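Long-range contacts in P43 (Trichuris muris, PDB 6QIX), which tethers to matrix and inhibits interleukin-13 function as the major protein secreted by the whipworm: residues 282-287 with 337-342; 288-293 with 333-338; 23-28 with 82-87; 88-93 with 138-143. One frame throughout, in Å; residues are numbered along the deposited sequence.

Interaction 1: 282-287 with 337-342; sequences TLDKIN and GDKCKC. With NAG (2-acetamido-2-deoxy-beta-D-glucopyranose), chain H.
Thr282 sits across from Lys341, and their side chains run alongside one another, pointing the same way, so that the ammonium of Lys341 NZ donates to Thr282 OG1 at 2.9 Å. With chi1 at -56°, the Thr282 methyl is turned anti to the backbone N and its CG2 lies 3.9 Å from Lys339 CB. Next to this non-hydrogen-bonded pair, Cys340 is gripped by two backbone bonds: Cys340 N gives to Leu283 O at 2.8 Å, and Leu283 N returns an almost straight bond (175°) to Cys340 O. On the opposite face from Thr282, Cys340 SG approaches Lys285 CG at 3.8 Å and continues into its disulfide with Cys290. Lys285 then stretches, extended beyond CG, past Asp338 to the turn. Its NZ meets a lone pair of Gly337 O at 3.1 Å, in the carbonyl plane, while its main partner is the carboxylate of Glu335. A water joins Lys285 N to Asp338 O. The chain leaves the strand toward Asn287, which carries the N-linked sugar. This is an edge strand docked antiparallel on a hairpin, completing a three-stranded, disulfide-rich sheet at the surface.

Interaction 2: 288-293 with 333-338; sequences GSCAFP and CKEVGD
Cys290 and Cys333 face each other with their CB atoms 4.0 Å apart, and their sulfurs then part company. Cys290 SG swings alongside Glu335, lying 3.8 Å from Glu335 CB and close to its CG as well, on its way to the disulfide with Cys340. Cys333 SG takes the other direction, toward the start of helix 292-310, and stops 3.8 Å from Pro293 CG before bonding to Cys342. The two half-cystines therefore touch through their CB carbons, while each sulfur is bonded to a different partner. Glu335 has CG anti to the backbone N (chi1 -169°) and stays extended, which carries its carboxylate past Cys290 to a salt bridge with Lys285. A water adds a polar link: it donates to Cys290 O at 2.9 Å and accepts a weak bond from Cys333 N. Within 288-293 the backbone is shaped by an ST turn, in which Ser289 OG accepts from Ala291 N at 3.1 Å. Phe292 follows, with Ser289 O at its ring edge. The whole is a disulfide-pinned junction: the Cys290-Cys340 bond ties the helix's lead-in to the sheet, and the Cys333-Cys342 bond links two adjacent antiparallel strands.

Interaction 3: 23-28 with 82-87; sequences PDFGDW and RCRRRP
Pro23 O takes a 2.7 Å hydrogen bond from Arg86 NH1, which comes in nearly along the C=O axis. The same guanidinium lies flat on Phe25, centres 4.0 Å apart, and Arg86 CD stands over that ring face. Trp28 is sandwiched between two arginines: the guanidinium of Arg82 lies over one face, 3.5 Å between centres and 6° from parallel, with its CZ above the five-membered ring, while Arg84 CD makes a CH-pi contact 3.6 Å from the centroid of the six-membered ring on the other face. Arg82, Arg84 and Arg86 all hold CG between backbone N and carbonyl carbon, then run extended to NE, so the three arms fan out from the same side of the chain and alternate with the rings in the order Arg82, Trp28, Arg84, Phe25, Arg86. Arg84 NH1 reaches Asp27 OD2 at 2.8 Å in a salt bridge whose hydrogen bond is weak, bent to 128° at the hydrogen; the carboxylate is turned 69° from the guanidinium. The backbones meet where Gly26 N gives to Arg85 O at 2.9 Å. Such arginine-tryptophan layering, with Trp28 and Trp31 ahead of Cys34, is consistent with a thrombospondin type 1 repeat. Segment 23-28, leading toward helix 39-49, flanks strand 79-85; the antiparallel strand 95-101 supplies Glu98 to Arg82 and Asp96 to Arg84, and Cys83 is bonded to Cys50 just after the helix.

Interaction 4: 88-93 with 138-143; sequences NTEGCY and PSYVRL. With ACT (acetate ion), chain G.
Tyr140 lies across the turn at Gly91. CB of Tyr140 starts 3.7 Å from Gly91 CA, and CG comes to 3.5 Å from that same CA. Chi1 of 82° places CG between the backbone N and the carbonyl carbon, laying the ring on the loop. Tyr140 CD2 then sits 3.4 Å from Gly91 N, which stands over the middle of the ring, while CD1 on the other branch faces Tyr93 N at 3.5 Å. Further out, CE1 meets Thr89 O at 3.4 Å, CE2 lies near the poorly ordered carboxylate of Glu90, and CZ is again close to Thr89 O. At the tip, Tyr140 OH donates to Asn88 OD1 at 2.9 Å, tilted 18° from the amide plane. At the other end of that amide, Asn88 ND2 donates to O of an acetate, probably from the crystallisation liquor, at 2.7 Å. Val141 CG2 covers the ring's second face, so the tyrosine is clamped between its own helix and the type II turn 89-92. That loop joins strands 79-85 and 95-101 and is disulfide-bonded through Cys92 to Cys22; it rests on the first turn of helix 139-151, and Tyr93 meets Tyr145 one turn further on, edge-to-face.

How the interactions relate
From the N terminus, interaction 3 comes first, closing a loop that holds helix 39-49 and bringing the N-terminal segment onto strand 79-85. Interaction 4 starts at the very next residue and closes over strand 95-101 onto helix 139-151; the two touch where Arg86 NE meets Tyr93 O at 2.9 Å, probably a hydrogen bond. Far along the chain, 282-287 and 288-293 open in turn, and interaction 2 closes within interaction 1, the pair sharing Gly337 and Asp338. Two disulfides join these contacts, one tying the lead-in of helix 292-310 to the sheet, the other bridging strands 331-336 and 339-344. Interactions 1 and 3 lie on opposite sides of the chain's centre, about 49 Å between their centres.

Interaction 1: 282-287 with 337-342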
loop_
_atom_site.group_PDB
_atom_site.type_symbol
_atom_site.label_atom_id
_atom_site.label_comp_id
_atom_site.label_asym_id
_atom_site.label_seq_id
_atom_site.Cartn_x
_atom_site.Cartn_y
_atom_site.Cartn_z
ATOM N N THR A 282 -8.895 21.628 -9.171
ATOM C CA THR A 282 -9.222 22.899 -8.498
ATOM C C THR A 282 -10.500 22.734 -7.679
ATOM O O THR A 282 -11.566 22.512 -8.242
ATOM C CB THR A 282 -9.365 24.032 -9.513
ATOM O OG1 THR A 282 -8.154 24.094 -10.275
ATOM C CG2 THR A 282 -9.656 25.364 -8.819
ATOM N N LEU A 283 -10.376 22.847 -6.347
ATOM C CA LEU A 283 -11.490 22.753 -5.401
ATOM C C LEU A 283 -11.658 24.040 -4.600
ATOM O O LEU A 283 -10.683 24.741 -4.319
ATOM C CB LEU A 283 -11.258 21.635 -4.402
ATOM C CG LEU A 283 -10.904 20.256 -4.971
ATOM C CD1 LEU A 283 -10.609 19.290 -3.866
ATOM C CD2 LEU A 283 -12.006 19.739 -5.856
ATOM N N ASP A 284 -12.892 24.304 -4.167
ATOM C CA ASP A 284 -13.128 25.351 -3.174
ATOM C C ASP A 284 -12.595 24.959 -1.800
ATOM O O ASP A 284 -12.526 23.784 -1.444
ATOM C CB ASP A 284 -14.618 25.650 -3.064
ATOM C CG ASP A 284 -15.149 26.317 -4.295
ATOM O OD1 ASP A 284 -14.497 27.270 -4.773
ATOM O OD2 ASP A 284 -16.199 25.871 -4.799
ATOM N N LYS A 285 -12.213 25.979 -1.026
ATOM C CA LYS A 285 -11.793 25.774 0.351
ATOM C C LYS A 285 -12.986 25.346 1.181
ATOM O O LYS A 285 -14.132 25.648 0.849
ATOM C CB LYS A 285 -11.192 27.052 0.933
ATOM C CG LYS A 285 -9.877 27.450 0.383
ATOM C CD LYS A 285 -9.568 28.925 0.775
ATOM C CE LYS A 285 -8.363 29.482 0.065
ATOM N NZ LYS A 285 -7.919 30.813 0.619
ATOM N N ILE A 286 -12.715 24.600 2.246
ATOM C CA ILE A 286 -13.724 24.261 3.250
ATOM C C ILE A 286 -13.218 24.751 4.601
ATOM O O ILE A 286 -12.087 24.444 4.995
ATOM C CB ILE A 286 -14.024 22.750 3.287
ATOM C CG1 ILE A 286 -14.411 22.258 1.887
ATOM C CG2 ILE A 286 -15.133 22.447 4.303
ATOM C CD1 ILE A 286 -15.914 22.219 1.616
ATOM N N ASN A 287 -14.042 25.534 5.295
ATOM C CA ASN A 287 -13.645 26.135 6.572
ATOM C C ASN A 287 -12.347 26.931 6.428
ATOM O O ASN A 287 -11.498 26.950 7.326
ATOM C CB ASN A 287 -13.514 25.073 7.658
ATOM C CG ASN A 287 -14.866 24.620 8.204
ATOM O OD1 ASN A 287 -15.833 25.381 8.230
ATOM N ND2 ASN A 287 -14.933 23.366 8.634
ATOM N N GLY A 337 -4.298 31.316 -4.047
ATOM C CA GLY A 337 -5.380 32.276 -4.035
ATOM C C GLY A 337 -6.535 31.791 -3.190
ATOM O O GLY A 337 -6.372 31.389 -2.039
ATOM N N ASP A 338 -7.731 31.847 -3.750
ATOM C CA ASP A 338 -8.933 31.415 -3.054
ATOM C C ASP A 338 -9.267 29.939 -3.300
ATOM O O ASP A 338 -10.357 29.488 -2.931
ATOM C CB ASP A 338 -10.113 32.279 -3.495
ATOM C CG ASP A 338 -10.232 32.359 -5.015
ATOM O OD1 ASP A 338 -11.376 32.508 -5.502
ATOM O OD2 ASP A 338 -9.180 32.271 -5.712
ATOM N N LYS A 339 -8.362 29.181 -3.900
ATOM C CA LYS A 339 -8.684 27.810 -4.289
ATOM C C LYS A 339 -7.696 26.806 -3.725
ATOM O O LYS A 339 -6.597 27.143 -3.338
ATOM C CB LYS A 339 -8.708 27.640 -5.814
ATOM C CG LYS A 339 -9.685 28.573 -6.546
ATOM C CD LYS A 339 -11.118 28.186 -6.230
ATOM C CE LYS A 339 -12.122 29.027 -7.001
ATOM N NZ LYS A 339 -13.509 28.676 -6.566
ATOM N N CYS A 340 -8.087 25.530 -3.763
ATOM C CA CYS A 340 -7.224 24.428 -3.388
ATOM C C CYS A 340 -6.816 23.703 -4.652
ATOM O O CYS A 340 -7.688 23.326 -5.419
ATOM C CB CYS A 340 -7.963 23.431 -2.474
ATOM S SG CYS A 340 -8.539 24.198 -0.924
ATOM N N LYS A 341 -5.522 23.480 -4.852
ATOM C CA LYS A 341 -4.986 22.796 -6.034
ATOM C C LYS A 341 -4.436 21.450 -5.595
ATOM O O LYS A 341 -3.476 21.390 -4.811
ATOM C CB LYS A 341 -3.895 23.645 -6.675
ATOM C CG LYS A 341 -4.392 25.040 -7.103
ATOM C CD LYS A 341 -5.282 24.948 -8.366
ATOM C CE LYS A 341 -5.680 26.358 -8.780
ATOM N NZ LYS A 341 -6.463 26.374 -10.018
ATOM N N CYS A 342 -5.044 20.357 -6.075
ATOM C CA CYS A 342 -4.843 19.061 -5.436
ATOM C C CYS A 342 -4.431 17.992 -6.437
ATOM O O CYS A 342 -4.926 17.955 -7.560
ATOM C CB CYS A 342 -6.116 18.584 -4.723
ATOM S SG CYS A 342 -6.779 19.798 -3.530
HETATM C C1 NAG H . -16.111 22.756 9.207
HETATM C C2 NAG H . -15.881 21.248 9.217
HETATM C C3 NAG H . -16.994 20.527 9.988
HETATM C C4 NAG H . -17.128 21.102 11.391
HETATM C C5 NAG H . -17.359 22.611 11.314
HETATM C C6 NAG H . -17.424 23.273 12.677
HETATM C C7 NAG H . -16.787 20.367 7.087
HETATM C C8 NAG H . -16.432 19.799 5.743
HETATM N N2 NAG H . -15.752 20.717 7.866
HETATM O O3 NAG H . -16.695 19.138 10.071
HETATM O O4 NAG H . -18.209 20.476 12.073
HETATM O O5 NAG H . -16.289 23.238 10.579
HETATM O O6 NAG H . -16.231 23.979 12.977
HETATM O O7 NAG H . -17.958 20.510 7.443
HETATM O O HOH W 1 -12.532 28.650 -2.064
#

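Interaction 2: 288-293 with 333-338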
loop_
_atom_site.group_PDB
_atom_site.type_symbol
_atom_site.label_atom_id
_atom_site.label_comp_id
_atom_site.label_asym_id
_atom_site.label_seq_id
_atom_site.Cartn_x
_atom_site.Cartn_y
_atom_site.Cartn_z
ATOM N N GLY A 288 -12.188 27.574 5.268
ATOM C CA GLY A 288 -11.069 28.460 5.007
ATOM C C GLY A 288 -9.734 27.778 4.868
ATOM O O GLY A 288 -8.690 28.422 5.094
ATOM N N SER A 289 -9.728 26.500 4.490
ATOM C CA SER A 289 -8.487 25.753 4.379
ATOM C C SER A 289 -8.602 24.649 3.323
ATOM O O SER A 289 -9.680 24.326 2.821
ATOM C CB SER A 289 -8.094 25.140 5.726
ATOM O OG SER A 289 -8.606 23.833 5.839
ATOM N N CYS A 290 -7.450 24.071 3.004
ATOM C CA CYS A 290 -7.351 22.973 2.062
ATOM C C CYS A 290 -7.054 21.680 2.779
ATOM O O CYS A 290 -6.618 20.717 2.163
ATOM C CB CYS A 290 -6.298 23.263 0.999
ATOM S SG CYS A 290 -6.789 24.744 -0.002
ATOM N N ALA A 291 -7.292 21.650 4.079
ATOM C CA ALA A 291 -7.025 20.468 4.861
ATOM C C ALA A 291 -8.107 19.405 4.747
ATOM O O ALA A 291 -7.875 18.276 5.183
ATOM C CB ALA A 291 -6.872 20.901 6.311
ATOM N N PHE A 292 -9.281 19.714 4.201
ATOM C CA PHE A 292 -10.393 18.786 4.371
ATOM C C PHE A 292 -10.148 17.420 3.737
ATOM O O PHE A 292 -10.675 16.429 4.273
ATOM C CB PHE A 292 -11.704 19.396 3.844
ATOM C CG PHE A 292 -11.660 19.825 2.409
ATOM C CD1 PHE A 292 -12.153 19.009 1.400
ATOM C CD2 PHE A 292 -11.158 21.062 2.069
ATOM C CE1 PHE A 292 -12.112 19.428 0.060
ATOM C CE2 PHE A 292 -11.116 21.483 0.742
ATOM C CZ PHE A 292 -11.593 20.644 -0.254
ATOM N N PRO A 293 -9.375 17.274 2.660
ATOM C CA PRO A 293 -9.118 15.900 2.176
ATOM C C PRO A 293 -8.429 15.028 3.214
ATOM O O PRO A 293 -8.833 13.882 3.440
ATOM C CB PRO A 293 -8.248 16.122 0.943
ATOM C CG PRO A 293 -8.507 17.563 0.534
ATOM C CD PRO A 293 -8.740 18.307 1.809
ATOM N N CYS A 333 -2.844 18.949 -1.230
ATOM C CA CYS A 333 -3.271 20.195 -1.847
ATOM C C CYS A 333 -2.368 21.355 -1.437
ATOM O O CYS A 333 -1.802 21.373 -0.341
ATOM C CB CYS A 333 -4.713 20.571 -1.446
ATOM S SG CYS A 333 -5.975 19.325 -1.698
ATOM N N LYS A 334 -2.211 22.298 -2.355
ATOM C CA LYS A 334 -1.654 23.610 -2.076
ATOM C C LYS A 334 -2.765 24.639 -2.180
ATOM O O LYS A 334 -3.573 24.610 -3.112
ATOM C CB LYS A 334 -0.534 23.966 -3.053
ATOM C CG LYS A 334 0.740 23.231 -2.812
ATOM C CD LYS A 334 1.893 23.886 -3.569
ATOM C CE LYS A 334 3.207 23.370 -2.994
ATOM N NZ LYS A 334 3.391 23.802 -1.571
ATOM N N GLU A 335 -2.781 25.584 -1.247
ATOM C CA GLU A 335 -3.725 26.690 -1.314
ATOM C C GLU A 335 -3.155 27.750 -2.252
ATOM O O GLU A 335 -2.030 28.206 -2.043
ATOM C CB GLU A 335 -3.942 27.273 0.088
ATOM C CG GLU A 335 -5.095 28.251 0.163
ATOM C CD GLU A 335 -5.409 28.698 1.564
ATOM O OE1 GLU A 335 -5.291 27.898 2.511
ATOM O OE2 GLU A 335 -5.819 29.852 1.696
ATOM N N VAL A 336 -3.886 28.092 -3.317
ATOM C CA VAL A 336 -3.422 29.071 -4.295
ATOM C C VAL A 336 -4.543 30.074 -4.469
ATOM O O VAL A 336 -5.627 29.736 -4.960
ATOM C CB VAL A 336 -3.017 28.440 -5.642
ATOM C CG1 VAL A 336 -2.531 29.566 -6.559
ATOM C CG2 VAL A 336 -1.925 27.396 -5.423
ATOM N N GLY A 337 -4.298 31.316 -4.047
ATOM C CA GLY A 337 -5.380 32.276 -4.035
ATOM C C GLY A 337 -6.535 31.791 -3.190
ATOM O O GLY A 337 -6.372 31.389 -2.039
ATOM N N ASP A 338 -7.731 31.847 -3.750
ATOM C CA ASP A 338 -8.933 31.415 -3.054
ATOM C C ASP A 338 -9.267 29.939 -3.300
ATOM O O ASP A 338 -10.357 29.488 -2.931
ATOM C CB ASP A 338 -10.113 32.279 -3.495
ATOM C CG ASP A 338 -10.232 32.359 -5.015
ATOM O OD1 ASP A 338 -11.376 32.508 -5.502
ATOM O OD2 ASP A 338 -9.180 32.271 -5.712
HETATM O O HOH W 2 -4.041 19.481 1.527
#

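Interaction 3: 23-28 with 82-87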
loop_
_atom_site.group_PDB
_atom_site.type_symbol
_atom_site.label_atom_id
_atom_site.label_comp_id
_atom_site.label_asym_id
_atom_site.label_seq_id
_atom_site.Cartn_x
_atom_site.Cartn_y
_atom_site.Cartn_z
ATOM N N PRO A 23 16.784 -12.155 -21.980
ATOM C CA PRO A 23 17.974 -12.872 -21.513
ATOM C C PRO A 23 17.838 -13.273 -20.048
ATOM O O PRO A 23 17.103 -12.658 -19.274
ATOM C CB PRO A 23 19.106 -11.858 -21.714
ATOM C CG PRO A 23 18.432 -10.527 -21.686
ATOM C CD PRO A 23 17.062 -10.738 -22.269
ATOM N N ASP A 24 18.552 -14.327 -19.671
ATOM C CA ASP A 24 18.509 -14.770 -18.285
ATOM C C ASP A 24 19.410 -13.887 -17.422
ATOM O O ASP A 24 20.271 -13.154 -17.918
ATOM C CB ASP A 24 18.921 -16.239 -18.172
ATOM C CG ASP A 24 18.221 -17.122 -19.187
ATOM O OD1 ASP A 24 17.256 -17.825 -18.825
ATOM O OD2 ASP A 24 18.640 -17.113 -20.357
ATOM N N PHE A 25 19.184 -13.947 -16.111
ATOM C CA PHE A 25 19.928 -13.108 -15.182
ATOM C C PHE A 25 21.359 -13.616 -15.027
ATOM O O PHE A 25 21.662 -14.784 -15.293
ATOM C CB PHE A 25 19.229 -13.075 -13.819
ATOM C CG PHE A 25 17.903 -12.344 -13.838
ATOM C CD1 PHE A 25 17.851 -10.974 -13.652
ATOM C CD2 PHE A 25 16.712 -13.037 -14.050
ATOM C CE1 PHE A 25 16.645 -10.314 -13.697
ATOM C CE2 PHE A 25 15.508 -12.385 -14.055
ATOM C CZ PHE A 25 15.471 -11.025 -13.905
ATOM N N GLY A 26 22.251 -12.702 -14.615
ATOM C CA GLY A 26 23.636 -13.001 -14.301
ATOM C C GLY A 26 23.841 -13.670 -12.964
ATOM O O GLY A 26 24.956 -14.013 -12.566
ATOM N N ASP A 27 22.753 -13.855 -12.243
ATOM C CA ASP A 27 22.752 -14.540 -10.964
ATOM C C ASP A 27 23.780 -14.057 -9.941
ATOM O O ASP A 27 24.468 -13.046 -10.115
ATOM C CB ASP A 27 22.901 -16.047 -11.198
ATOM C CG ASP A 27 21.801 -16.608 -12.081
ATOM O OD1 ASP A 27 21.582 -16.051 -13.178
ATOM O OD2 ASP A 27 21.151 -17.597 -11.668
ATOM N N TRP A 28 23.883 -14.816 -8.869
ATOM C CA TRP A 28 23.671 -14.241 -7.556
ATOM C C TRP A 28 24.881 -13.513 -6.998
ATOM O O TRP A 28 25.982 -14.059 -6.942
ATOM C CB TRP A 28 23.218 -15.352 -6.620
ATOM C CG TRP A 28 21.955 -16.025 -7.079
ATOM C CD1 TRP A 28 21.845 -17.272 -7.607
ATOM C CD2 TRP A 28 20.620 -15.483 -7.043
ATOM N NE1 TRP A 28 20.529 -17.547 -7.896
ATOM C CE2 TRP A 28 19.757 -16.469 -7.552
ATOM C CE3 TRP A 28 20.075 -14.267 -6.615
ATOM C CZ2 TRP A 28 18.378 -16.277 -7.659
ATOM C CZ3 TRP A 28 18.700 -14.074 -6.720
ATOM C CH2 TRP A 28 17.869 -15.075 -7.237
ATOM N N ARG A 82 19.241 -11.732 -1.489
ATOM C CA ARG A 82 20.268 -11.726 -2.521
ATOM C C ARG A 82 19.611 -11.382 -3.841
ATOM O O ARG A 82 18.404 -11.542 -4.010
ATOM C CB ARG A 82 21.021 -13.061 -2.608
ATOM C CG ARG A 82 20.234 -14.236 -3.129
ATOM C CD ARG A 82 21.181 -15.449 -3.285
ATOM N NE ARG A 82 20.474 -16.642 -3.731
ATOM C CZ ARG A 82 21.069 -17.771 -4.101
ATOM N NH1 ARG A 82 22.402 -17.867 -4.073
ATOM N NH2 ARG A 82 20.328 -18.808 -4.488
ATOM N N CYS A 83 20.432 -10.912 -4.779
ATOM C CA CYS A 83 19.947 -10.255 -5.980
ATOM C C CYS A 83 20.748 -10.716 -7.190
ATOM O O CYS A 83 21.916 -11.108 -7.081
ATOM C CB CYS A 83 20.042 -8.721 -5.826
ATOM S SG CYS A 83 19.261 -7.706 -7.113
ATOM N N ARG A 84 20.102 -10.666 -8.348
ATOM C CA ARG A 84 20.794 -10.893 -9.605
ATOM C C ARG A 84 20.266 -9.894 -10.623
ATOM O O ARG A 84 19.189 -9.328 -10.456
ATOM C CB ARG A 84 20.615 -12.316 -10.105
ATOM C CG ARG A 84 19.188 -12.739 -10.335
ATOM C CD ARG A 84 19.170 -14.254 -10.576
ATOM N NE ARG A 84 17.813 -14.763 -10.772
ATOM C CZ ARG A 84 17.517 -16.026 -11.059
ATOM N NH1 ARG A 84 18.485 -16.912 -11.165
ATOM N NH2 ARG A 84 16.259 -16.405 -11.234
ATOM N N ARG A 85 21.042 -9.683 -11.686
ATOM C CA ARG A 85 20.841 -8.540 -12.560
ATOM C C ARG A 85 20.909 -8.953 -14.019
ATOM O O ARG A 85 21.584 -9.924 -14.375
ATOM C CB ARG A 85 21.902 -7.469 -12.285
ATOM C CG ARG A 85 21.594 -6.084 -12.825
ATOM C CD ARG A 85 22.300 -5.037 -11.961
ATOM N NE ARG A 85 22.275 -3.690 -12.535
ATOM C CZ ARG A 85 22.719 -2.606 -11.899
ATOM N NH1 ARG A 85 23.227 -2.722 -10.674
ATOM N NH2 ARG A 85 22.655 -1.409 -12.477
ATOM N N ARG A 86 20.197 -8.199 -14.851
ATOM C CA ARG A 86 20.336 -8.284 -16.299
ATOM C C ARG A 86 20.038 -6.913 -16.879
ATOM O O ARG A 86 19.507 -6.038 -16.186
ATOM C CB ARG A 86 19.393 -9.333 -16.896
ATOM C CG ARG A 86 17.936 -8.880 -16.971
ATOM C CD ARG A 86 17.036 -10.009 -17.490
ATOM N NE ARG A 86 15.639 -9.792 -17.149
ATOM C CZ ARG A 86 14.694 -10.714 -17.259
ATOM N NH1 ARG A 86 15.008 -11.919 -17.707
ATOM N NH2 ARG A 86 13.443 -10.426 -16.909
ATOM N N PRO A 87 20.353 -6.697 -18.157
ATOM C CA PRO A 87 20.020 -5.404 -18.782
ATOM C C PRO A 87 18.522 -5.099 -18.729
ATOM O O PRO A 87 17.672 -5.982 -18.872
ATOM C CB PRO A 87 20.514 -5.562 -20.225
ATOM C CG PRO A 87 21.543 -6.667 -20.166
ATOM C CD PRO A 87 21.094 -7.594 -19.065
HETATM O O HOH W 3 23.908 -10.734 -11.406
#

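Interaction 4: 88-93 with 138-143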
loop_
_atom_site.group_PDB
_atom_site.type_symbol
_atom_site.label_atom_id
_atom_site.label_comp_id
_atom_site.label_asym_id
_atom_site.label_seq_id
_atom_site.Cartn_x
_atom_site.Cartn_y
_atom_site.Cartn_z
ATOM N N ASN A 88 18.204 -3.827 -18.512
ATOM C CA ASN A 88 16.811 -3.378 -18.506
ATOM C C ASN A 88 16.348 -3.224 -19.956
ATOM O O ASN A 88 16.686 -2.252 -20.633
ATOM C CB ASN A 88 16.657 -2.071 -17.733
ATOM C CG ASN A 88 15.202 -1.625 -17.625
ATOM O OD1 ASN A 88 14.297 -2.270 -18.168
ATOM N ND2 ASN A 88 14.969 -0.529 -16.906
ATOM N N THR A 89 15.583 -4.195 -20.434
ATOM C CA THR A 89 15.035 -4.198 -21.777
ATOM C C THR A 89 13.522 -4.085 -21.681
ATOM O O THR A 89 12.923 -4.470 -20.671
ATOM C CB THR A 89 15.428 -5.478 -22.518
ATOM O OG1 THR A 89 16.829 -5.720 -22.331
ATOM C CG2 THR A 89 15.117 -5.346 -23.994
ATOM N N GLU A 90 12.909 -3.536 -22.731
ATOM C CA GLU A 90 11.450 -3.500 -22.791
ATOM C C GLU A 90 10.894 -4.904 -22.574
ATOM O O GLU A 90 11.224 -5.840 -23.310
ATOM C CB GLU A 90 10.966 -2.936 -24.134
ATOM C CG GLU A 90 9.447 -3.062 -24.356
ATOM C CD GLU A 90 8.614 -2.229 -23.382
ATOM O OE1 GLU A 90 7.553 -2.724 -22.935
ATOM O OE2 GLU A 90 9.016 -1.085 -23.063
ATOM N N GLY A 91 10.081 -5.047 -21.526
ATOM C CA GLY A 91 9.537 -6.329 -21.145
ATOM C C GLY A 91 10.432 -7.153 -20.261
ATOM O O GLY A 91 10.005 -8.219 -19.804
ATOM N N CYS A 92 11.666 -6.712 -20.016
ATOM C CA CYS A 92 12.630 -7.481 -19.228
ATOM C C CYS A 92 13.073 -6.655 -18.023
ATOM O O CYS A 92 13.966 -5.805 -18.127
ATOM C CB CYS A 92 13.831 -7.895 -20.085
ATOM S SG CYS A 92 13.397 -8.541 -21.680
ATOM N N TYR A 93 12.439 -6.920 -16.888
ATOM C CA TYR A 93 12.781 -6.251 -15.645
ATOM C C TYR A 93 14.228 -6.574 -15.277
ATOM O O TYR A 93 14.650 -7.727 -15.388
ATOM C CB TYR A 93 11.828 -6.725 -14.543
ATOM C CG TYR A 93 11.916 -5.981 -13.259
ATOM C CD1 TYR A 93 11.434 -4.688 -13.158
ATOM C CD2 TYR A 93 12.484 -6.572 -12.125
ATOM C CE1 TYR A 93 11.520 -3.995 -11.972
ATOM C CE2 TYR A 93 12.559 -5.886 -10.934
ATOM C CZ TYR A 93 12.072 -4.605 -10.858
ATOM O OH TYR A 93 12.160 -3.913 -9.679
ATOM N N PRO A 138 5.356 1.161 -16.964
ATOM C CA PRO A 138 5.248 -0.011 -17.848
ATOM C C PRO A 138 4.871 -1.245 -17.045
ATOM O O PRO A 138 5.353 -1.451 -15.929
ATOM C CB PRO A 138 6.648 -0.148 -18.457
ATOM C CG PRO A 138 7.326 1.211 -18.205
ATOM C CD PRO A 138 6.734 1.676 -16.891
ATOM N N SER A 139 4.007 -2.069 -17.631
ATOM C CA SER A 139 3.525 -3.258 -16.951
ATOM C C SER A 139 4.684 -4.114 -16.431
ATOM O O SER A 139 4.646 -4.599 -15.300
ATOM C CB SER A 139 2.624 -4.055 -17.903
ATOM O OG SER A 139 2.155 -5.232 -17.245
ATOM N N TYR A 140 5.742 -4.286 -17.230
ATOM C CA TYR A 140 6.833 -5.162 -16.790
ATOM C C TYR A 140 7.575 -4.580 -15.577
ATOM O O TYR A 140 8.090 -5.347 -14.738
ATOM C CB TYR A 140 7.782 -5.456 -17.974
ATOM C CG TYR A 140 8.808 -4.389 -18.273
ATOM C CD1 TYR A 140 10.078 -4.463 -17.728
ATOM C CD2 TYR A 140 8.508 -3.304 -19.105
ATOM C CE1 TYR A 140 11.023 -3.499 -17.991
ATOM C CE2 TYR A 140 9.451 -2.326 -19.368
ATOM C CZ TYR A 140 10.716 -2.440 -18.815
ATOM O OH TYR A 140 11.691 -1.491 -19.061
ATOM N N VAL A 141 7.603 -3.246 -15.447
ATOM C CA VAL A 141 8.188 -2.585 -14.280
ATOM C C VAL A 141 7.319 -2.811 -13.048
ATOM O O VAL A 141 7.795 -3.194 -11.955
ATOM C CB VAL A 141 8.351 -1.085 -14.578
ATOM C CG1 VAL A 141 8.815 -0.336 -13.352
ATOM C CG2 VAL A 141 9.339 -0.890 -15.747
ATOM N N ARG A 142 6.019 -2.575 -13.207
ATOM C CA ARG A 142 5.086 -2.793 -12.111
ATOM C C ARG A 142 5.200 -4.215 -11.596
ATOM O O ARG A 142 5.261 -4.437 -10.376
ATOM C CB ARG A 142 3.668 -2.475 -12.583
ATOM C CG ARG A 142 2.640 -2.616 -11.558
ATOM C CD ARG A 142 1.250 -2.183 -12.079
ATOM N NE ARG A 142 0.376 -2.439 -10.952
ATOM C CZ ARG A 142 -0.654 -1.700 -10.620
ATOM N NH1 ARG A 142 -0.961 -0.626 -11.380
ATOM N NH2 ARG A 142 -1.366 -2.056 -9.544
ATOM N N LEU A 143 5.288 -5.190 -12.506
ATOM C CA LEU A 143 5.306 -6.575 -12.074
ATOM C C LEU A 143 6.631 -6.929 -11.420
ATOM O O LEU A 143 6.648 -7.709 -10.460
ATOM C CB LEU A 143 5.035 -7.518 -13.248
ATOM C CG LEU A 143 3.647 -7.313 -13.869
ATOM C CD1 LEU A 143 3.449 -8.246 -15.057
ATOM C CD2 LEU A 143 2.538 -7.510 -12.850
HETATM C C ACT G . 12.902 0.923 -14.207
HETATM O O ACT G . 13.010 0.738 -15.453
HETATM O OXT ACT G . 12.493 1.941 -13.593
HETATM C CH3 ACT G . 13.279 -0.256 -13.290
#